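Local coordinates for 5-oxopent-3-ene-1,2,5-tricarboxylate decarboxylase (Exiguobacterium antarcticum B7, PDB 6IYM), which belongs to the fumarylacetoacetate hydrolase family and is a magnesium-binding protein, rich in beta strands, that is assembled here from two subunits, at residues 8-12 / 13-17; 136-139 / 140-144; 172-175 / 176-179; 214-217 / 218-222. All blocks are in the same frame, centred on the assembly; numbering follows the deposited sequence.

Interaction 1. Residues 8-12 / 13-17; sequences FEQDG and RARIG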
loop_
_atom_site.group_PDB
_atom_site.type_symbol
_atom_site.label_atom_id
_atom_site.label_comp_id
_atom_site.label_asym_id
_atom_site.label_seq_id
_atom_site.Cartn_x
_atom_site.Cartn_y
_atom_site.Cartn_z
ATOM N N PHE A 8 -8.304 -22.785 -3.419
ATOM C CA PHE A 8 -7.417 -23.980 -3.403
ATOM C C PHE A 8 -6.889 -24.243 -4.812
ATOM O O PHE A 8 -7.512 -23.754 -5.775
ATOM C CB PHE A 8 -8.160 -25.196 -2.853
ATOM C CG PHE A 8 -9.280 -25.728 -3.715
ATOM C CD1 PHE A 8 -9.039 -26.708 -4.670
ATOM C CD2 PHE A 8 -10.584 -25.295 -3.532
ATOM C CE1 PHE A 8 -10.075 -27.233 -5.427
ATOM C CE2 PHE A 8 -11.621 -25.817 -4.290
ATOM C CZ PHE A 8 -11.367 -26.787 -5.233
ATOM N N GLU A 9 -5.795 -25.001 -4.914
ATOM C CA GLU A 9 -5.071 -25.290 -6.177
ATOM C C GLU A 9 -5.584 -26.599 -6.787
ATOM O O GLU A 9 -5.719 -27.596 -6.040
ATOM C CB GLU A 9 -3.572 -25.386 -5.910
ATOM C CG GLU A 9 -2.771 -25.942 -7.072
ATOM C CD GLU A 9 -1.312 -26.161 -6.716
ATOM O OE1 GLU A 9 -0.823 -25.441 -5.816
ATOM O OE2 GLU A 9 -0.677 -27.065 -7.310
ATOM N N GLN A 10 -5.824 -26.580 -8.106
ATOM C CA GLN A 10 -6.131 -27.764 -8.957
ATOM C C GLN A 10 -5.512 -27.579 -10.353
ATOM O O GLN A 10 -5.939 -26.663 -11.093
ATOM C CB GLN A 10 -7.640 -27.970 -9.031
ATOM C CG GLN A 10 -8.032 -29.279 -9.686
ATOM C CD GLN A 10 -9.438 -29.654 -9.300
ATOM O OE1 GLN A 10 -9.685 -30.146 -8.203
ATOM N NE2 GLN A 10 -10.374 -29.375 -10.195
ATOM N N ASP A 11 -4.525 -28.416 -10.689
ATOM C CA ASP A 11 -3.820 -28.438 -11.997
ATOM C C ASP A 11 -2.978 -27.166 -12.160
ATOM O O ASP A 11 -2.903 -26.660 -13.294
ATOM C CB ASP A 11 -4.813 -28.613 -13.149
ATOM C CG ASP A 11 -5.665 -29.864 -13.018
ATOM O OD1 ASP A 11 -6.066 -30.194 -11.875
ATOM O OD2 ASP A 11 -5.912 -30.510 -14.057
ATOM N N GLY A 12 -2.342 -26.706 -11.077
ATOM C CA GLY A 12 -1.548 -25.462 -11.028
ATOM C C GLY A 12 -2.413 -24.227 -11.236
ATOM O O GLY A 12 -1.839 -23.200 -11.658
ATOM N N ARG A 13 -3.723 -24.315 -10.930
ATOM C CA ARG A 13 -4.753 -23.283 -11.260
ATOM C C ARG A 13 -5.791 -23.104 -10.138
ATOM O O ARG A 13 -6.389 -24.099 -9.667
ATOM C CB ARG A 13 -5.454 -23.625 -12.578
ATOM C CG ARG A 13 -4.672 -23.156 -13.796
ATOM C CD ARG A 13 -5.412 -23.299 -15.109
ATOM N NE ARG A 13 -5.564 -24.694 -15.495
ATOM C CZ ARG A 13 -6.707 -25.362 -15.482
ATOM N NH1 ARG A 13 -7.826 -24.764 -15.102
ATOM N NH2 ARG A 13 -6.732 -26.629 -15.858
ATOM N N ALA A 14 -6.045 -21.840 -9.793
ATOM C CA ALA A 14 -6.925 -21.398 -8.693
ATOM C C ALA A 14 -8.343 -21.930 -8.912
ATOM O O ALA A 14 -8.824 -21.851 -10.044
ATOM C CB ALA A 14 -6.907 -19.890 -8.617
ATOM N N ARG A 15 -8.969 -22.443 -7.845
ATOM C CA ARG A 15 -10.430 -22.698 -7.732
ATOM C C ARG A 15 -10.921 -22.135 -6.392
ATOM O O ARG A 15 -10.075 -21.770 -5.570
ATOM C CB ARG A 15 -10.737 -24.193 -7.867
ATOM C CG ARG A 15 -10.636 -24.707 -9.296
ATOM C CD ARG A 15 -11.196 -26.106 -9.478
ATOM N NE ARG A 15 -12.652 -26.154 -9.436
ATOM C CZ ARG A 15 -13.469 -25.772 -10.421
ATOM N NH1 ARG A 15 -12.980 -25.289 -11.552
ATOM N NH2 ARG A 15 -14.782 -25.874 -10.270
ATOM N N ILE A 16 -12.238 -22.068 -6.183
ATOM C CA ILE A 16 -12.855 -21.499 -4.952
ATOM C C ILE A 16 -13.614 -22.623 -4.251
ATOM O O ILE A 16 -14.292 -23.425 -4.932
ATOM C CB ILE A 16 -13.773 -20.297 -5.259
ATOM C CG1 ILE A 16 -12.985 -19.081 -5.739
ATOM C CG2 ILE A 16 -14.644 -19.942 -4.061
ATOM C CD1 ILE A 16 -13.860 -18.020 -6.373
ATOM N N GLY A 17 -13.520 -22.637 -2.927
ATOM C CA GLY A 17 -14.142 -23.653 -2.068
ATOM C C GLY A 17 -14.732 -22.980 -0.860
ATOM O O GLY A 17 -14.289 -21.841 -0.555
#
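Phe-8 and Arg-15 face each other as a hydrogen-bonded antiparallel pair. Arg-15 N gives its hydrogen to Phe-8 O at 2.9 Å. Phe-8 N returns a bond to Arg-15 O at 3.0 Å. Nearer the bend, Gln-10 N donates to Arg-13 O at 3.0 Å, while the bond from Arg-13 N back to Gln-10 O is weak. Glu-9 and Ala-14 form the non-hydrogen-bonded pair between them.

The side chains of Phe-8, Gln-10 and Arg-15 share one face of the sheet. Phe-8 and Arg-15 run side by side. Arg-15 CB sits over one face of the Phe-8 ring, 4.0 Å from its centroid and shifted toward the rim, a CH-pi contact. Chi1 of 68° sets Phe-8 CG between the backbone N and the carbonyl carbon, and the ring leans over toward 13-17. Ring atom CE2 of Phe-8 also lies 3.6 Å from Ile-16 O. Gln-10 NE2 lies 3.4 Å from Arg-15 CD, with the amide and guanidinium planes only 6° apart. The guanidinium itself forms a salt bridge with Asp-26. On the other face, Glu-9 pairs with Arg-61.

Asp-11 and Gly-12, both with positive phi, make the bend of a beta hairpin joining strands 4-10 and 13-20.

Interaction 2. Residues 136-139 / 140-144; sequences RDLT and PENAL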
loop_
_atom_site.group_PDB
_atom_site.type_symbol
_atom_site.label_atom_id
_atom_site.label_comp_id
_atom_site.label_asym_id
_atom_site.label_seq_id
_atom_site.Cartn_x
_atom_site.Cartn_y
_atom_site.Cartn_z
ATOM N N ARG A 136 -16.440 5.109 4.070
ATOM C CA ARG A 136 -15.577 6.084 4.766
ATOM C C ARG A 136 -16.307 6.523 6.028
ATOM O O ARG A 136 -17.526 6.431 6.013
ATOM C CB ARG A 136 -15.324 7.239 3.804
ATOM C CG ARG A 136 -14.191 8.150 4.222
ATOM C CD ARG A 136 -14.145 9.313 3.262
ATOM N NE ARG A 136 -14.402 10.564 3.944
ATOM C CZ ARG A 136 -14.036 11.751 3.497
ATOM N NH1 ARG A 136 -13.404 11.865 2.346
ATOM N NH2 ARG A 136 -14.286 12.823 4.216
ATOM N N ASP A 137 -15.587 6.964 7.056
ATOM C CA ASP A 137 -16.198 7.566 8.273
ATOM C C ASP A 137 -17.245 6.589 8.813
ATOM O O ASP A 137 -18.411 6.969 8.982
ATOM C CB ASP A 137 -16.771 8.943 7.942
ATOM C CG ASP A 137 -15.726 9.826 7.290
ATOM O OD1 ASP A 137 -14.635 9.921 7.848
ATOM O OD2 ASP A 137 -15.996 10.342 6.190
ATOM N N LEU A 138 -16.813 5.350 9.024
ATOM C CA LEU A 138 -17.619 4.269 9.626
ATOM C C LEU A 138 -18.004 4.644 11.063
ATOM O O LEU A 138 -17.259 5.369 11.759
ATOM C CB LEU A 138 -16.828 2.955 9.510
ATOM C CG LEU A 138 -17.058 2.181 8.202
ATOM C CD1 LEU A 138 -16.950 3.083 6.989
ATOM C CD2 LEU A 138 -16.112 0.986 8.046
ATOM N N THR A 139 -19.190 4.210 11.477
ATOM C CA THR A 139 -19.738 4.426 12.842
ATOM C C THR A 139 -19.789 3.090 13.571
ATOM O O THR A 139 -19.803 2.043 12.932
ATOM C CB THR A 139 -21.154 5.016 12.788
ATOM O OG1 THR A 139 -22.045 4.030 12.257
ATOM C CG2 THR A 139 -21.232 6.269 11.940
ATOM N N PRO A 140 -19.875 3.102 14.918
ATOM C CA PRO A 140 -20.202 1.904 15.685
ATOM C C PRO A 140 -21.397 1.117 15.125
ATOM O O PRO A 140 -21.373 -0.098 15.194
ATOM C CB PRO A 140 -20.526 2.486 17.069
ATOM C CG PRO A 140 -19.642 3.699 17.183
ATOM C CD PRO A 140 -19.602 4.266 15.780
ATOM N N GLU A 141 -22.368 1.817 14.529
ATOM C CA GLU A 141 -23.667 1.249 14.067
ATOM C C GLU A 141 -23.522 0.571 12.688
ATOM O O GLU A 141 -24.285 -0.383 12.431
ATOM C CB GLU A 141 -24.726 2.368 14.046
ATOM C CG GLU A 141 -26.174 1.875 14.025
ATOM C CD GLU A 141 -26.669 1.278 12.712
ATOM O OE1 GLU A 141 -26.180 1.706 11.649
ATOM O OE2 GLU A 141 -27.542 0.375 12.747
ATOM N N ASN A 142 -22.640 1.056 11.803
ATOM C CA ASN A 142 -22.523 0.522 10.419
ATOM C C ASN A 142 -21.204 -0.252 10.217
ATOM O O ASN A 142 -21.123 -0.933 9.206
ATOM C CB ASN A 142 -22.719 1.621 9.357
ATOM C CG ASN A 142 -21.630 2.678 9.267
ATOM O OD1 ASN A 142 -20.545 2.572 9.831
ATOM N ND2 ASN A 142 -21.904 3.731 8.522
ATOM N N ALA A 143 -20.201 -0.117 11.092
ATOM C CA ALA A 143 -18.845 -0.717 10.905
ATOM C C ALA A 143 -18.943 -2.122 10.311
ATOM O O ALA A 143 -18.462 -2.324 9.183
ATOM C CB ALA A 143 -18.103 -0.788 12.206
ATOM N N LEU A 144 -19.546 -3.044 11.067
ATOM C CA LEU A 144 -19.519 -4.502 10.824
ATOM C C LEU A 144 -20.292 -4.817 9.542
ATOM O O LEU A 144 -20.017 -5.871 8.892
ATOM C CB LEU A 144 -20.099 -5.219 12.046
ATOM C CG LEU A 144 -19.221 -5.244 13.294
ATOM C CD1 LEU A 144 -19.911 -6.018 14.417
ATOM C CD2 LEU A 144 -17.863 -5.865 12.989
#
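The amide of Asn-142 is turned back onto the Thr-139 backbone. Its OD1 accepts from Thr-139 N at 2.7 Å, along a nearly straight N-H line of 169°. The donor stands above the amide plane, 36° out of it. Chi1 of 68° places Asn-142 CG between its own N and carbonyl carbon, which brings OD1 back to Thr-139. The Leu-138 side chain crosses the Asn-142 side chain at about a right angle, with CB 3.8 Å from OD1. Earlier in the chain, the Arg-136 guanidinium meets Asp-137 at its edge, in plane, through a salt bridge of 2.8 Å from NE to OD2. Arg-136 also pairs with Glu-112 of the second subunit.

Thr-139 answers Asn-142 with its hydroxyl. Asn-142 N donates to Thr-139 OG1 at 3.1 Å, and Glu-141 N adds a weak bond. Thr-139 O accepts from Ala-143 N at 2.9 Å and, more bent, from the same Asn-142 N at 3.2 Å. Ala-143 CB lies 3.4 Å from Thr-139 O.

Thr-139 and Asn-142 exchange bonds: each side chain accepts from the other's backbone N-H, which would hold the turn through 139-143 in shape.

Interaction 3. Residues 172-175 / 176-179; sequences KSLD and GFCP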
loop_
_atom_site.group_PDB
_atom_site.type_symbol
_atom_site.label_atom_id
_atom_site.label_comp_id
_atom_site.label_asym_id
_atom_site.label_seq_id
_atom_site.Cartn_x
_atom_site.Cartn_y
_atom_site.Cartn_z
ATOM N N LYS A 172 8.814 -4.856 7.067
ATOM C CA LYS A 172 7.585 -5.703 7.098
ATOM C C LYS A 172 7.192 -6.169 5.693
ATOM O O LYS A 172 6.201 -6.903 5.582
ATOM C CB LYS A 172 6.456 -4.944 7.798
ATOM C CG LYS A 172 6.713 -4.777 9.289
ATOM C CD LYS A 172 5.631 -4.147 10.100
ATOM C CE LYS A 172 5.941 -4.172 11.591
ATOM N NZ LYS A 172 5.370 -5.353 12.291
ATOM N N SER A 173 7.942 -5.777 4.660
ATOM C CA SER A 173 7.470 -5.835 3.262
ATOM C C SER A 173 8.399 -6.632 2.336
ATOM O O SER A 173 8.051 -6.751 1.129
ATOM C CB SER A 173 7.213 -4.437 2.771
ATOM O OG SER A 173 6.182 -3.848 3.539
ATOM N N LEU A 174 9.453 -7.270 2.856
ATOM C CA LEU A 174 10.324 -8.172 2.049
ATOM C C LEU A 174 9.492 -9.332 1.525
ATOM O O LEU A 174 8.589 -9.753 2.266
ATOM C CB LEU A 174 11.460 -8.706 2.932
ATOM C CG LEU A 174 12.453 -7.669 3.442
ATOM C CD1 LEU A 174 13.738 -8.340 3.900
ATOM C CD2 LEU A 174 12.771 -6.628 2.379
ATOM N N ASP A 175 9.815 -9.877 0.346
ATOM C CA ASP A 175 9.068 -11.015 -0.234
ATOM C C ASP A 175 8.996 -12.139 0.833
ATOM O O ASP A 175 10.026 -12.467 1.430
ATOM C CB ASP A 175 9.678 -11.486 -1.559
ATOM C CG ASP A 175 9.682 -10.436 -2.685
ATOM O OD1 ASP A 175 9.102 -9.328 -2.513
ATOM O OD2 ASP A 175 10.294 -10.707 -3.717
ATOM N N GLY A 176 7.811 -12.700 1.070
ATOM C CA GLY A 176 7.588 -13.810 2.012
ATOM C C GLY A 176 7.038 -13.340 3.347
ATOM O O GLY A 176 6.549 -14.205 4.094
ATOM N N PHE A 177 7.049 -12.032 3.635
ATOM C CA PHE A 177 6.796 -11.506 5.003
ATOM C C PHE A 177 5.298 -11.370 5.328
ATOM O O PHE A 177 4.989 -10.738 6.375
ATOM C CB PHE A 177 7.515 -10.179 5.206
ATOM C CG PHE A 177 8.970 -10.290 5.584
ATOM C CD1 PHE A 177 9.727 -11.385 5.222
ATOM C CD2 PHE A 177 9.583 -9.255 6.259
ATOM C CE1 PHE A 177 11.071 -11.465 5.572
ATOM C CE2 PHE A 177 10.924 -9.328 6.612
ATOM C CZ PHE A 177 11.666 -10.442 6.268
ATOM N N CYS A 178 4.370 -11.898 4.517
ATOM C CA CYS A 178 2.925 -11.793 4.855
ATOM C C CYS A 178 2.155 -13.066 4.510
ATOM O O CYS A 178 1.282 -13.062 3.638
ATOM C CB CYS A 178 2.313 -10.554 4.202
ATOM S SG CYS A 178 0.780 -10.043 5.014
ATOM N N PRO A 179 2.362 -14.177 5.259
ATOM C CA PRO A 179 1.421 -15.287 5.277
ATOM C C PRO A 179 0.006 -14.780 5.509
ATOM O O PRO A 179 -0.185 -13.945 6.388
ATOM C CB PRO A 179 1.834 -16.110 6.501
ATOM C CG PRO A 179 3.329 -15.883 6.551
ATOM C CD PRO A 179 3.505 -14.435 6.145
#
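Leu-174 and Phe-177 are the ends of a type II beta turn. One backbone bond closes it: Phe-177 N donates to Leu-174 O at 3.1 Å. The N-H line is bent, at 143°, and the donor is tilted somewhat from the carbonyl plane. Gly-176 holds the third position with positive phi, as is usual for a type II turn.

The packing is a CH-pi contact between the same two residues. Leu-174 CB lies over the centre of the Phe-177 ring, 3.6 Å from the centroid and only 5° off the ring normal. Leu-174 CD1 reaches the far end of the ring, 3.8 Å from CZ. The two side chains run alongside each other in the same direction. Phe-177 CG is anti to its carbonyl carbon (chi1 -83°), which folds the ring back beneath Leu-174. Phe-177 CB also touches Lys-172 O at 3.5 Å.

The polar side chains have their partners outside the turn. Lys-172 NZ bonds to Asp-155, a ligand of the magnesium ion, and to Thr-157, while Asp-175 OD2 accepts from Thr-230 of the second subunit. The segment thus reaches the metal site through Lys-172 and the second subunit through Asp-175.

The turn leads directly into strand 178-186. Phe-177 packs on Val-156 of strand 147-158, and Lys-172 rests on Phe-97 of strand 96-99.

Interaction 4. Residues 214-217 / 218-222; sequences MLRD and VVTIL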
loop_
_atom_site.group_PDB
_atom_site.type_symbol
_atom_site.label_atom_id
_atom_site.label_comp_id
_atom_site.label_asym_id
_atom_site.label_seq_id
_atom_site.Cartn_x
_atom_site.Cartn_y
_atom_site.Cartn_z
ATOM N N MET A 214 -7.447 -6.805 23.309
ATOM C CA MET A 214 -7.232 -5.730 22.285
ATOM C C MET A 214 -7.510 -4.349 22.902
ATOM O O MET A 214 -8.577 -4.168 23.508
ATOM C CB MET A 214 -8.155 -5.924 21.077
ATOM C CG MET A 214 -7.723 -7.034 20.125
ATOM S SD MET A 214 -8.980 -7.354 18.854
ATOM C CE MET A 214 -8.326 -6.413 17.484
ATOM N N LEU A 215 -6.572 -3.418 22.756
ATOM C CA LEU A 215 -6.673 -2.031 23.283
ATOM C C LEU A 215 -7.686 -1.252 22.428
ATOM O O LEU A 215 -8.446 -0.437 23.021
ATOM C CB LEU A 215 -5.273 -1.400 23.300
ATOM C CG LEU A 215 -4.188 -2.201 24.031
ATOM C CD1 LEU A 215 -2.811 -1.563 23.847
ATOM C CD2 LEU A 215 -4.511 -2.332 25.506
ATOM N N ARG A 216 -7.748 -1.545 21.117
ATOM C CA ARG A 216 -8.842 -1.124 20.191
ATOM C C ARG A 216 -9.494 -2.356 19.543
ATOM O O ARG A 216 -8.816 -3.051 18.745
ATOM C CB ARG A 216 -8.283 -0.141 19.147
ATOM C CG ARG A 216 -7.970 1.231 19.732
ATOM C CD ARG A 216 -6.813 1.941 19.069
ATOM N NE ARG A 216 -6.507 3.223 19.702
ATOM C CZ ARG A 216 -5.497 3.467 20.527
ATOM N NH1 ARG A 216 -4.653 2.508 20.874
ATOM N NH2 ARG A 216 -5.348 4.679 21.032
ATOM N N ASP A 217 -10.765 -2.613 19.854
ATOM C CA ASP A 217 -11.549 -3.762 19.330
ATOM C C ASP A 217 -11.806 -3.559 17.825
ATOM O O ASP A 217 -11.370 -2.522 17.258
ATOM C CB ASP A 217 -12.810 -3.998 20.173
ATOM C CG ASP A 217 -13.938 -3.015 19.926
ATOM O OD1 ASP A 217 -13.656 -1.950 19.350
ATOM O OD2 ASP A 217 -15.089 -3.341 20.290
ATOM N N VAL A 218 -12.429 -4.538 17.180
ATOM C CA VAL A 218 -12.618 -4.532 15.704
ATOM C C VAL A 218 -13.401 -3.261 15.322
ATOM O O VAL A 218 -12.884 -2.449 14.508
ATOM C CB VAL A 218 -13.279 -5.842 15.238
ATOM C CG1 VAL A 218 -13.810 -5.763 13.805
ATOM C CG2 VAL A 218 -12.317 -7.005 15.388
ATOM N N VAL A 219 -14.561 -3.024 15.928
ATOM C CA VAL A 219 -15.405 -1.834 15.589
ATOM C C VAL A 219 -14.596 -0.542 15.762
ATOM O O VAL A 219 -14.594 0.260 14.816
ATOM C CB VAL A 219 -16.756 -1.828 16.327
ATOM C CG1 VAL A 219 -17.441 -0.475 16.276
ATOM C CG2 VAL A 219 -17.682 -2.883 15.747
ATOM N N THR A 220 -13.836 -0.357 16.840
ATOM C CA THR A 220 -13.010 0.873 17.049
ATOM C C THR A 220 -11.929 1.000 15.967
ATOM O O THR A 220 -11.636 2.120 15.514
ATOM C CB THR A 220 -12.347 0.876 18.430
ATOM O OG1 THR A 220 -13.367 0.540 19.359
ATOM C CG2 THR A 220 -11.724 2.195 18.819
ATOM N N ILE A 221 -11.289 -0.106 15.589
ATOM C CA ILE A 221 -10.273 -0.072 14.505
ATOM C C ILE A 221 -10.964 0.463 13.238
ATOM O O ILE A 221 -10.461 1.437 12.678
ATOM C CB ILE A 221 -9.615 -1.454 14.304
ATOM C CG1 ILE A 221 -8.626 -1.771 15.434
ATOM C CG2 ILE A 221 -8.976 -1.520 12.934
ATOM C CD1 ILE A 221 -8.293 -3.222 15.578
ATOM N N LEU A 222 -12.086 -0.128 12.826
ATOM C CA LEU A 222 -12.825 0.259 11.593
ATOM C C LEU A 222 -13.204 1.746 11.636
ATOM O O LEU A 222 -12.888 2.477 10.672
ATOM C CB LEU A 222 -14.068 -0.618 11.472
ATOM C CG LEU A 222 -13.812 -2.088 11.150
ATOM C CD1 LEU A 222 -15.092 -2.892 11.346
ATOM C CD2 LEU A 222 -13.292 -2.247 9.740
HETATM O O HOH W 1 -15.560 -5.057 18.168
HETATM O O HOH W 2 -11.946 -0.378 21.559
#
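Asp-217 caps the start of helix 218-225. Its OD1 accepts from Thr-220 N at 3.0 Å, on the syn side and 31° out of the carboxylate plane. The same oxygen takes a short bond from Thr-220 OG1 at 2.5 Å, close to the line of its C-O bond. The two donors come from opposite faces of the carboxylate plane. Asp-217 CG lies between its backbone N and carbonyl carbon (chi1 76°), which bends the carboxylate round to Thr-220. In the backbone, Ile-221 N donates to Asp-217 O at 2.9 Å, the first turn of the helix.

This is a side-chain N-cap. The carboxylate would be favoured here by the positive end of the helix dipole. A direct return bond from Asp-217 N, as in a capping box, is replaced by water. Water 2 accepts from Asp-217 N and donates to Thr-220 OG1 at 2.8 Å. Water 1 takes the hydrogen of Val-219 N and gives a weak bond to Asp-217 OD2.

The packing flanks the cap. Met-214 CE meets Ile-221 CD1 at 3.7 Å, the two side chains crossing at about a right angle. The Ile-221 CD1 methyl also lies against a backbone carbonyl, 3.2 Å from Arg-216 O. The stem of Arg-216 passes across Thr-220, with CG 4.0 Å from CG2, and its guanidinium goes on to Gly-92 O. Val-218 points away and packs on Ile-129 and Tyr-150.

In the fold
All four contacts are local, and they follow one another along the chain without nesting or crossing. Interaction 1 closes the hairpin of strands 4-10 and 13-20. Interaction 2 folds part of the loop between strands 121-131 and 147-158. Interaction 3 turns the chain into strand 178-186, a neighbour of strand 4-10, so it reaches the same sheet as interaction 1. Interaction 4 starts helix 218-225. Interactions 2 and 4 touch, about 12 Å apart between centres: Pro-140, Ala-143 and Leu-144 pack on Val-219, Leu-222 and Val-218. This ties the 136-144 loop to the helix. Interactions 2 and 3 lie on opposite sides of the chain's centre.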